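Local structure of acyl-coenzyme A oxidase 1 (Yarrowia lipolytica, 5Y9D) at residues N532-L535 against R536-K540. The protein catalyses the FAD-dependent oxidation of acyl-CoAs to (2E)-enoyl-CoAs in peroxisomal fatty acid beta-oxidation, passing the electrons to oxygen to give hydrogen peroxide. Numbering follows the deposited sequence.
Sequences NNIL and RTTDK
Two successive threonines, T537 and T538, turn their hydroxyls back along helix 519-544 onto the carbonyls of N533 and I534, one turn earlier. In T537, chi1 of -62° sets OG1 beside its own backbone N and anti to the carbonyl carbon, which carries the hydroxyl to 2.9 Å from N533 O. The backbone N of T537 bonds the same oxygen, also at 2.9 Å, and the two donors arrive from opposite faces of the carbonyl plane, so N533 O is gripped twice. T538 repeats the pattern one residue on: its N bonds I534 O at 2.7 Å, while its OG1, 2.9 Å from the same oxygen, sits 41° above the carbonyl plane, not on a lone pair. Both threonines are buried, and their hydroxyls are satisfied by the i to i-4 side-chain bond open to serine and threonine inside an alpha-helix, on a face packed within the alpha-helical C-terminal part of the oxidase. I534 CG2 runs alongside T538, 3.9 Å from its OG1. T538 rests on V479, A482 and L483 of helix 467-486; T537 touches V479 too and, on helix 558-581, Q560 and C564. A valine at T537 would probably leave N533 O with the backbone N alone and set a methyl against that carbonyl in place of the hydroxyl. On either side of the threonines the helix keeps ordinary backbone bonds, R536 N to N532 O at 2.9 Å and D539 N to L535 O at 3.0 Å. R536 reaches toward the second subunit, where D623 gives it a long, weak ion pair.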
ATOM      1  N   ASN A 532      25.676 -18.486  -2.244  1.00 39.52           N
ATOM      2  CA  ASN A 532      26.612 -17.931  -1.282  1.00 40.04           C
ATOM      3  C   ASN A 532      25.929 -17.457   0.010  1.00 40.66           C
ATOM      4  O   ASN A 532      26.411 -17.745   1.095  1.00 38.47           O
ATOM      5  CB  ASN A 532      27.392 -16.771  -1.919  1.00 40.20           C
ATOM      6  CG  ASN A 532      28.398 -17.225  -2.968  1.00 39.51           C
ATOM      7  OD1 ASN A 532      28.516 -18.417  -3.317  1.00 38.78           O
ATOM      8  ND2 ASN A 532      29.129 -16.257  -3.489  1.00 37.60           N
ATOM      9  N   ASN A 533      24.826 -16.718  -0.106  1.00 42.97           N
ATOM     10  CA  ASN A 533      24.021 -16.383   1.084  1.00 43.57           C
ATOM     11  C   ASN A 533      23.537 -17.622   1.827  1.00 39.80           C
ATOM     12  O   ASN A 533      23.629 -17.675   3.058  1.00 37.64           O
ATOM     13  CB  ASN A 533      22.827 -15.511   0.739  1.00 43.93           C
ATOM     14  CG  ASN A 533      23.215 -14.064   0.525  1.00 47.73           C
ATOM     15  OD1 ASN A 533      23.887 -13.719  -0.463  1.00 54.55           O
ATOM     16  ND2 ASN A 533      22.789 -13.201   1.441  1.00 45.08           N
ATOM     17  N   ILE A 534      23.043 -18.615   1.096  1.00 34.61           N
ATOM     18  CA  ILE A 534      22.549 -19.814   1.763  1.00 36.21           C
ATOM     19  C   ILE A 534      23.691 -20.532   2.451  1.00 36.90           C
ATOM     20  O   ILE A 534      23.532 -20.956   3.599  1.00 35.49           O
ATOM     21  CB  ILE A 534      21.911 -20.820   0.798  1.00 35.53           C
ATOM     22  CG1 ILE A 534      20.607 -20.277   0.249  1.00 38.14           C
ATOM     23  CG2 ILE A 534      21.640 -22.140   1.509  1.00 34.44           C
ATOM     24  CD1 ILE A 534      20.286 -20.784  -1.137  1.00 39.62           C
ATOM     25  N   LEU A 535      24.819 -20.690   1.735  1.00 37.57           N
ATOM     26  CA  LEU A 535      25.983 -21.431   2.260  1.00 37.49           C
ATOM     27  C   LEU A 535      26.597 -20.730   3.452  1.00 36.60           C
ATOM     28  O   LEU A 535      27.018 -21.383   4.391  1.00 34.07           O
ATOM     29  CB  LEU A 535      27.037 -21.732   1.165  1.00 37.64           C
ATOM     30  CG  LEU A 535      26.661 -22.881   0.182  1.00 36.84           C
ATOM     31  CD1 LEU A 535      27.701 -23.188  -0.885  1.00 37.80           C
ATOM     32  CD2 LEU A 535      26.338 -24.154   0.907  1.00 35.31           C
ATOM     33  N   ARG A 536      26.600 -19.401   3.434  1.00 40.92           N
ATOM     34  CA  ARG A 536      27.049 -18.623   4.589  1.00 46.91           C
ATOM     35  C   ARG A 536      26.105 -18.830   5.789  1.00 46.30           C
ATOM     36  O   ARG A 536      26.556 -19.063   6.927  1.00 45.50           O
ATOM     37  CB  ARG A 536      27.146 -17.125   4.249  1.00 54.19           C
ATOM     38  CG  ARG A 536      27.905 -16.314   5.289  1.00 65.25           C
ATOM     39  CD  ARG A 536      27.596 -14.818   5.251  1.00 77.49           C
ATOM     40  NE  ARG A 536      26.284 -14.483   5.827  1.00 86.98           N
ATOM     41  CZ  ARG A 536      25.905 -13.261   6.207  1.00 92.39           C
ATOM     42  NH1 ARG A 536      26.733 -12.218   6.106  1.00 97.10           N
ATOM     43  NH2 ARG A 536      24.685 -13.077   6.698  1.00 86.50           N
ATOM     44  N   THR A 537      24.799 -18.734   5.529  1.00 41.80           N
ATOM     45  CA  THR A 537      23.799 -18.864   6.565  1.00 36.93           C
ATOM     46  C   THR A 537      23.886 -20.257   7.125  1.00 36.21           C
ATOM     47  O   THR A 537      23.860 -20.428   8.332  1.00 36.52           O
ATOM     48  CB  THR A 537      22.367 -18.593   6.049  1.00 36.50           C
ATOM     49  OG1 THR A 537      22.277 -17.246   5.563  1.00 35.11           O
ATOM     50  CG2 THR A 537      21.347 -18.787   7.175  1.00 35.91           C
ATOM     51  N   THR A 538      24.042 -21.255   6.270  1.00 37.45           N
ATOM     52  CA  THR A 538      24.253 -22.616   6.775  1.00 43.56           C
ATOM     53  C   THR A 538      25.525 -22.756   7.632  1.00 47.00           C
ATOM     54  O   THR A 538      25.568 -23.545   8.595  1.00 45.13           O
ATOM     55  CB  THR A 538      24.307 -23.620   5.641  1.00 43.11           C
ATOM     56  OG1 THR A 538      23.102 -23.500   4.862  1.00 45.56           O
ATOM     57  CG2 THR A 538      24.426 -25.014   6.198  1.00 42.42           C
ATOM     58  N   ASP A 539      26.543 -21.974   7.289  1.00 46.81           N
ATOM     59  CA  ASP A 539      27.744 -21.893   8.106  1.00 50.51           C
ATOM     60  C   ASP A 539      27.472 -21.367   9.516  1.00 47.06           C
ATOM     61  O   ASP A 539      27.860 -22.015  10.480  1.00 42.99           O
ATOM     62  CB  ASP A 539      28.820 -21.030   7.424  1.00 55.74           C
ATOM     63  CG  ASP A 539      30.220 -21.438   7.814  1.00 58.35           C
ATOM     64  OD1 ASP A 539      30.617 -22.576   7.472  1.00 59.15           O
ATOM     65  OD2 ASP A 539      30.915 -20.624   8.460  1.00 62.75           O
ATOM     66  N   LYS A 540      26.827 -20.203   9.639  1.00 45.02           N
ATOM     67  CA  LYS A 540      26.530 -19.645  10.958  1.00 46.21           C
ATOM     68  C   LYS A 540      25.696 -20.620  11.778  1.00 44.68           C
ATOM     69  O   LYS A 540      25.870 -20.728  12.989  1.00 50.05           O
ATOM     70  CB  LYS A 540      25.800 -18.308  10.863  1.00 49.03           C
ATOM     71  CG  LYS A 540      26.616 -17.151  10.294  1.00 55.35           C
ATOM     72  CD  LYS A 540      27.591 -16.555  11.308  1.00 61.24           C
ATOM     73  CE  LYS A 540      27.785 -15.054  11.088  1.00 64.22           C
ATOM     74  NZ  LYS A 540      28.590 -14.436  12.182  1.00 64.17           N
TER